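Local structure of substrate binding periplasmic protein (Ralstonia solanacearum, 3LOP) at residues I129-T134 with G160-L165; D72-A76 with P307-V312; L242-R246 with V348-G352. The protein probably captures leucine or a related amino acid in the periplasm for uptake, holding it in the cleft between two alpha/beta lobes. One frame throughout, in Å; residues are numbered along the deposited sequence.

Interaction 1: residues I129-T134 with G160-L165; sequences IDKMIT and GVERTL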
# COMPACT_ATOMS: atom_id res chain seq x y z
N ILE A 129 4.21 8.01 9.75
CA ILE A 129 3.66 8.90 10.77
C ILE A 129 4.77 9.66 11.50
O ILE A 129 4.68 10.87 11.69
CB ILE A 129 2.79 8.11 11.77
CG1 ILE A 129 1.55 7.57 11.04
CG2 ILE A 129 2.38 8.99 12.94
CD1 ILE A 129 0.69 6.63 11.86
N ASP A 130 5.81 8.95 11.92
CA ASP A 130 6.91 9.61 12.61
C ASP A 130 7.48 10.73 11.76
O ASP A 130 7.64 11.86 12.22
CB ASP A 130 8.04 8.61 12.92
CG ASP A 130 7.70 7.67 14.05
OD1 ASP A 130 6.90 8.06 14.93
OD2 ASP A 130 8.26 6.55 14.09
N LYS A 131 7.79 10.42 10.50
CA LYS A 131 8.37 11.41 9.61
C LYS A 131 7.46 12.62 9.35
O LYS A 131 7.89 13.76 9.48
CB LYS A 131 8.75 10.75 8.28
CG LYS A 131 9.95 11.40 7.59
CD LYS A 131 10.41 10.56 6.41
CE LYS A 131 11.64 11.17 5.74
NZ LYS A 131 12.79 11.25 6.68
N MSE A 132 6.20 12.36 9.00
CA MSE A 132 5.26 13.45 8.72
C MSE A 132 4.86 14.28 9.94
O MSE A 132 4.83 15.50 9.87
CB MSE A 132 3.98 12.90 8.07
CG MSE A 132 4.14 12.46 6.63
SE MSE A 132 2.44 11.96 5.85
CE MSE A 132 2.42 10.10 6.36
N ILE A 133 4.54 13.61 11.04
CA ILE A 133 4.14 14.32 12.24
C ILE A 133 5.30 15.11 12.83
O ILE A 133 5.13 16.26 13.24
CB ILE A 133 3.56 13.34 13.30
CG1 ILE A 133 2.31 12.66 12.74
CG2 ILE A 133 3.22 14.09 14.58
CD1 ILE A 133 1.19 13.63 12.38
N THR A 134 6.49 14.52 12.86
CA THR A 134 7.64 15.23 13.40
C THR A 134 7.94 16.47 12.56
O THR A 134 8.35 17.50 13.09
CB THR A 134 8.89 14.32 13.43
OG1 THR A 134 8.64 13.22 14.31
CG2 THR A 134 10.10 15.09 13.93
N GLY A 160 -0.44 5.44 16.39
CA GLY A 160 0.81 5.96 15.85
C GLY A 160 0.98 7.45 16.02
O GLY A 160 2.02 7.92 16.47
N VAL A 161 -0.06 8.22 15.67
CA VAL A 161 0.00 9.66 15.80
C VAL A 161 0.13 10.06 17.27
O VAL A 161 0.89 10.98 17.60
CB VAL A 161 -1.25 10.33 15.18
CG1 VAL A 161 -1.26 11.82 15.49
CG2 VAL A 161 -1.25 10.12 13.67
N GLU A 162 -0.59 9.37 18.15
CA GLU A 162 -0.52 9.67 19.58
C GLU A 162 0.88 9.42 20.12
O GLU A 162 1.39 10.19 20.93
CB GLU A 162 -1.52 8.82 20.36
CG GLU A 162 -2.97 9.07 20.00
CD GLU A 162 -3.94 8.31 20.88
OE1 GLU A 162 -3.74 7.09 21.07
OE2 GLU A 162 -4.91 8.92 21.38
N ARG A 163 1.51 8.34 19.66
CA ARG A 163 2.85 7.99 20.11
C ARG A 163 3.86 9.05 19.71
O ARG A 163 4.67 9.50 20.54
CB ARG A 163 3.26 6.64 19.52
CG ARG A 163 4.64 6.15 19.97
CD ARG A 163 4.93 4.78 19.40
NE ARG A 163 3.90 3.81 19.78
CZ ARG A 163 3.83 2.57 19.32
NH1 ARG A 163 4.73 2.13 18.45
NH2 ARG A 163 2.85 1.77 19.72
N THR A 164 3.82 9.47 18.45
CA THR A 164 4.75 10.48 17.96
C THR A 164 4.52 11.81 18.68
O THR A 164 5.47 12.47 19.11
CB THR A 164 4.59 10.69 16.44
OG1 THR A 164 4.78 9.44 15.77
CG2 THR A 164 5.62 11.69 15.93
N LEU A 165 3.26 12.20 18.84
CA LEU A 165 2.97 13.46 19.51
C LEU A 165 3.38 13.45 20.98
O LEU A 165 3.85 14.46 21.51
CB LEU A 165 1.48 13.80 19.39
CG LEU A 165 1.02 14.22 17.98
CD1 LEU A 165 -0.48 14.50 17.99
CD2 LEU A 165 1.79 15.46 17.54

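Interaction 2: residues D72-A76 with P307-V312; sequences DNPVA and PTREQV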
# COMPACT_ATOMS: atom_id res chain seq x y z
N ASP A 72 -5.35 -23.61 -7.06
CA ASP A 72 -4.40 -23.04 -8.02
C ASP A 72 -2.92 -23.39 -7.85
O ASP A 72 -2.09 -22.90 -8.61
CB ASP A 72 -4.58 -21.52 -8.06
CG ASP A 72 -5.96 -21.12 -8.55
OD1 ASP A 72 -6.34 -21.54 -9.66
OD2 ASP A 72 -6.66 -20.38 -7.82
N ASN A 73 -2.60 -24.22 -6.87
CA ASN A 73 -1.21 -24.63 -6.63
C ASN A 73 -0.23 -23.45 -6.68
O ASN A 73 0.79 -23.51 -7.37
CB ASN A 73 -0.77 -25.67 -7.66
CG ASN A 73 -1.72 -26.85 -7.74
OD1 ASN A 73 -1.91 -27.58 -6.76
ND2 ASN A 73 -2.32 -27.05 -8.91
N PRO A 74 -0.52 -22.37 -5.95
CA PRO A 74 0.37 -21.21 -5.97
C PRO A 74 1.61 -21.37 -5.09
O PRO A 74 1.60 -22.14 -4.13
CB PRO A 74 -0.52 -20.09 -5.46
CG PRO A 74 -1.33 -20.79 -4.42
CD PRO A 74 -1.71 -22.09 -5.12
N VAL A 75 2.67 -20.65 -5.43
CA VAL A 75 3.89 -20.69 -4.64
C VAL A 75 3.92 -19.50 -3.69
O VAL A 75 4.72 -19.46 -2.76
CB VAL A 75 5.16 -20.66 -5.53
CG1 VAL A 75 5.20 -21.90 -6.40
CG2 VAL A 75 5.18 -19.39 -6.37
N ALA A 76 3.03 -18.54 -3.91
CA ALA A 76 2.97 -17.36 -3.07
C ALA A 76 1.71 -16.54 -3.32
O ALA A 76 1.03 -16.72 -4.34
CB ALA A 76 4.20 -16.49 -3.28
N PRO A 307 9.98 -24.85 -8.83
CA PRO A 307 10.04 -24.45 -7.42
C PRO A 307 8.79 -24.77 -6.61
O PRO A 307 7.67 -24.63 -7.09
CB PRO A 307 10.30 -22.95 -7.50
CG PRO A 307 9.50 -22.56 -8.70
CD PRO A 307 9.86 -23.65 -9.69
N THR A 308 9.01 -25.19 -5.37
CA THR A 308 7.91 -25.51 -4.47
C THR A 308 7.63 -24.30 -3.59
O THR A 308 8.41 -23.35 -3.55
CB THR A 308 8.25 -26.68 -3.54
OG1 THR A 308 9.32 -26.30 -2.67
CG2 THR A 308 8.66 -27.90 -4.35
N ARG A 309 6.52 -24.36 -2.87
CA ARG A 309 6.11 -23.29 -1.98
C ARG A 309 7.20 -23.09 -0.92
O ARG A 309 7.53 -21.96 -0.55
CB ARG A 309 4.79 -23.68 -1.32
CG ARG A 309 3.93 -22.51 -0.88
CD ARG A 309 2.53 -23.00 -0.53
NE ARG A 309 1.87 -23.63 -1.68
CZ ARG A 309 0.62 -24.07 -1.68
NH1 ARG A 309 -0.13 -23.95 -0.59
NH2 ARG A 309 0.11 -24.62 -2.77
N GLU A 310 7.77 -24.19 -0.45
CA GLU A 310 8.83 -24.16 0.55
C GLU A 310 10.11 -23.52 0.02
O GLU A 310 10.74 -22.72 0.71
CB GLU A 310 9.13 -25.59 1.03
CG GLU A 310 10.38 -25.74 1.90
CD GLU A 310 10.39 -24.81 3.10
OE1 GLU A 310 9.35 -24.68 3.77
OE2 GLU A 310 11.46 -24.22 3.38
N GLN A 311 10.49 -23.85 -1.21
CA GLN A 311 11.70 -23.29 -1.80
C GLN A 311 11.56 -21.79 -2.03
O GLN A 311 12.52 -21.04 -1.85
CB GLN A 311 12.02 -23.99 -3.12
CG GLN A 311 12.46 -25.44 -2.94
CD GLN A 311 12.70 -26.13 -4.27
OE1 GLN A 311 11.80 -26.22 -5.10
NE2 GLN A 311 13.91 -26.63 -4.47
N VAL A 312 10.37 -21.35 -2.43
CA VAL A 312 10.15 -19.94 -2.66
C VAL A 312 10.21 -19.18 -1.33
O VAL A 312 10.78 -18.10 -1.25
CB VAL A 312 8.79 -19.71 -3.37
CG1 VAL A 312 8.47 -18.22 -3.44
CG2 VAL A 312 8.84 -20.29 -4.77

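Interaction 3: residues L242-R246 with V348-G352; sequences LDAVR and VGPNG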
# COMPACT_ATOMS: atom_id res chain seq x y z
N LEU A 242 -8.08 18.95 -7.74
CA LEU A 242 -6.82 19.62 -7.43
C LEU A 242 -7.00 20.85 -6.52
O LEU A 242 -6.14 21.14 -5.70
CB LEU A 242 -6.11 20.02 -8.72
CG LEU A 242 -4.67 20.52 -8.58
CD1 LEU A 242 -3.83 19.46 -7.87
CD2 LEU A 242 -4.11 20.81 -9.96
N ASP A 243 -8.11 21.57 -6.67
CA ASP A 243 -8.33 22.74 -5.84
C ASP A 243 -8.30 22.40 -4.35
O ASP A 243 -7.84 23.19 -3.53
CB ASP A 243 -9.68 23.41 -6.15
CG ASP A 243 -9.68 24.14 -7.48
OD1 ASP A 243 -8.59 24.40 -8.03
OD2 ASP A 243 -10.78 24.49 -7.96
N ALA A 244 -8.78 21.21 -4.00
CA ALA A 244 -8.81 20.79 -2.61
C ALA A 244 -7.56 20.01 -2.22
O ALA A 244 -7.17 19.99 -1.05
CB ALA A 244 -10.05 19.93 -2.35
N VAL A 245 -6.91 19.40 -3.21
CA VAL A 245 -5.74 18.57 -2.96
C VAL A 245 -4.35 19.20 -3.07
O VAL A 245 -3.41 18.73 -2.43
CB VAL A 245 -5.79 17.30 -3.86
CG1 VAL A 245 -4.58 16.42 -3.62
CG2 VAL A 245 -7.07 16.52 -3.55
N ARG A 246 -4.18 20.26 -3.87
CA ARG A 246 -2.85 20.85 -3.97
C ARG A 246 -2.32 21.20 -2.57
O ARG A 246 -3.04 21.76 -1.74
CB ARG A 246 -2.86 22.09 -4.88
CG ARG A 246 -3.81 23.22 -4.51
CD ARG A 246 -3.56 24.46 -5.38
NE ARG A 246 -3.70 24.19 -6.81
CZ ARG A 246 -4.82 24.40 -7.51
NH1 ARG A 246 -5.90 24.88 -6.91
NH2 ARG A 246 -4.86 24.11 -8.81
N VAL A 348 2.05 17.37 -3.01
CA VAL A 348 1.37 17.53 -4.29
C VAL A 348 1.50 19.00 -4.67
O VAL A 348 1.03 19.88 -3.94
CB VAL A 348 -0.12 17.15 -4.17
CG1 VAL A 348 -0.85 17.45 -5.48
CG2 VAL A 348 -0.25 15.67 -3.84
N GLY A 349 2.17 19.25 -5.79
CA GLY A 349 2.38 20.61 -6.25
C GLY A 349 1.13 21.33 -6.73
O GLY A 349 0.06 20.72 -6.85
N PRO A 350 1.23 22.64 -7.02
CA PRO A 350 0.09 23.45 -7.48
C PRO A 350 -0.69 22.87 -8.65
O PRO A 350 -1.90 23.08 -8.74
CB PRO A 350 0.75 24.78 -7.83
CG PRO A 350 1.87 24.86 -6.85
CD PRO A 350 2.44 23.46 -6.92
N ASN A 351 -0.01 22.15 -9.54
CA ASN A 351 -0.68 21.57 -10.69
C ASN A 351 -0.83 20.05 -10.58
O ASN A 351 -1.18 19.38 -11.56
CB ASN A 351 0.07 21.94 -11.97
CG ASN A 351 0.25 23.44 -12.11
OD1 ASN A 351 -0.71 24.21 -11.97
ND2 ASN A 351 1.48 23.87 -12.39
N GLY A 352 -0.57 19.51 -9.40
CA GLY A 352 -0.73 18.08 -9.20
C GLY A 352 0.50 17.19 -9.20
O GLY A 352 0.39 16.01 -8.87
O HOH W 1 -3.39 23.98 -11.59

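Interaction 1: residues I129-T134 with G160-L165
I129 meets the second helix with both ends of its branched side chain. Its CG2 lies 3.7 Å from G160 O and 3.9 Å from V161 CG2, while CD1 packs over the bare backbone of the glycine at 4.0 Å from G160 CA. One residue on, D130 supplies the polar link of the pair: the T164 hydroxyl donates to D130 OD1 over 2.7 Å, approaching nearly in line with the C-O bond. The same oxygen also accepts from Q126 NE2, a second bond that should restrain the carboxylate's rotation. I133 follows a turn later with CG2 anti to its backbone N, and this methyl touches both T164 CG2 (3.7 Å) and L165 CD2 (3.6 Å). T134 completes the row at the partly exposed margin, its OG1 3.8 Å from T164 CG2 while donating back to D130 O. T164 is thus a knob in a hole formed by I129, D130, I133 and T134. The axes of the two short helical segments approach to 9.4 Å and cross at -55°. Helices 125-138 and 152-166 pack beside the parallel sheet of the lobe, where F201 of strand 199-203 touches I129, I133 and V161, and I172 in a loop touches V161.

Interaction 2: residues D72-A76 with P307-V312
V75 and R309 bury the most surface here, and their CA atoms stand only 4.3 Å apart, so the corner at the start of strand 74-78 is pressed close against the first turn of helix 309-317. V75 touches the other segment on two fronts. Its CG1 lies 3.7 Å from P307 O, and its CB lies 3.8 Å from V312 CG2, the two valine side chains crossing at about a right angle. R309 runs back along the loop instead: CG is anti to the backbone N (chi1 -154°), and a bend at chi3 (-60°) brings the guanidinium alongside the P74 ring, where NH2 is 3.9 Å from P74 CD. The P74 carbonyl lies obliquely to the guanidinium, with P74 O 2.9 Å from R309 NE. The aliphatic part of the arginine also covers V75 O, with R309 CG at 3.7 Å. Farther along, R309 NH1 donates to A98 O. The helix start is closed by a capping box, in which Q311 N donates to T308 OG1 and T308 N donates to Q311 OE1 at 3.0 Å. The chemistry is therefore divided: van der Waals packing round V75, apolar only against V312, and beside it an arginine whose charged head is directed at main-chain carbonyls. V75 O is buried with no polar partner in the model, a probable cost of this close packing.

Interaction 3: residues L242-R246 with V348-G352
The R246 guanidinium presents its NE edge to the carbonyl of P350, and two nitrogens grip the one oxygen. NE donates to P350 O over 2.9 Å, on a lone pair and in the carbonyl plane; NH2 donates to the same P350 O over 3.1 Å, almost in line with the C=O. The acceptor lies within 2° of the guanidinium plane. CG occupies the crowded position between backbone N and carbonyl carbon (chi1 57°), and a further bend at chi3 turns the head back over the preceding short helix 242-245, where NH1 forms a salt bridge with D243 OD1 and L242 O lies above one face, displaced toward its rim. A water donating to N351 OD1 also takes a weak bond from R246 NH2. L242 comes in beside the arginine with its two methyls spread along the turn: CD2 is 3.4 Å from P350 O, and CD1 is 3.6 Å from G352 N. Deeper in, V245 CG1 and V348 CG1 meet at 4.3 Å. The 349-352 segment is a type I beta turn closed by G352 N to G349 O, with G352 at positive phi. An arginine just after a short helix thus holds the middle-peptide carbonyl, P350 O, of a turn that links strands 344-348 and 354-356.

None of the three contacts touches another. Interactions 1 and 3 have centres 24 Å apart, with nearest atoms about 10 Å apart; interaction 2 lies on the opposite side of the chain's centre, its centre 38 Å from interaction 1 and 44 Å from interaction 3. This matches a two-lobed binding protein, with interaction 2 at the sheet containing strand 74-78 and interaction 1 at the sheet containing strand 199-203. Interaction 1 lies outside the leucine pocket, the I129 side chain about 10 Å from the ligand, though helix 125-138 begins with the pocket residue Y125. The chain order is 72-76, 242-246, 307-312, 348-352, so the segments of interactions 2 and 3 alternate.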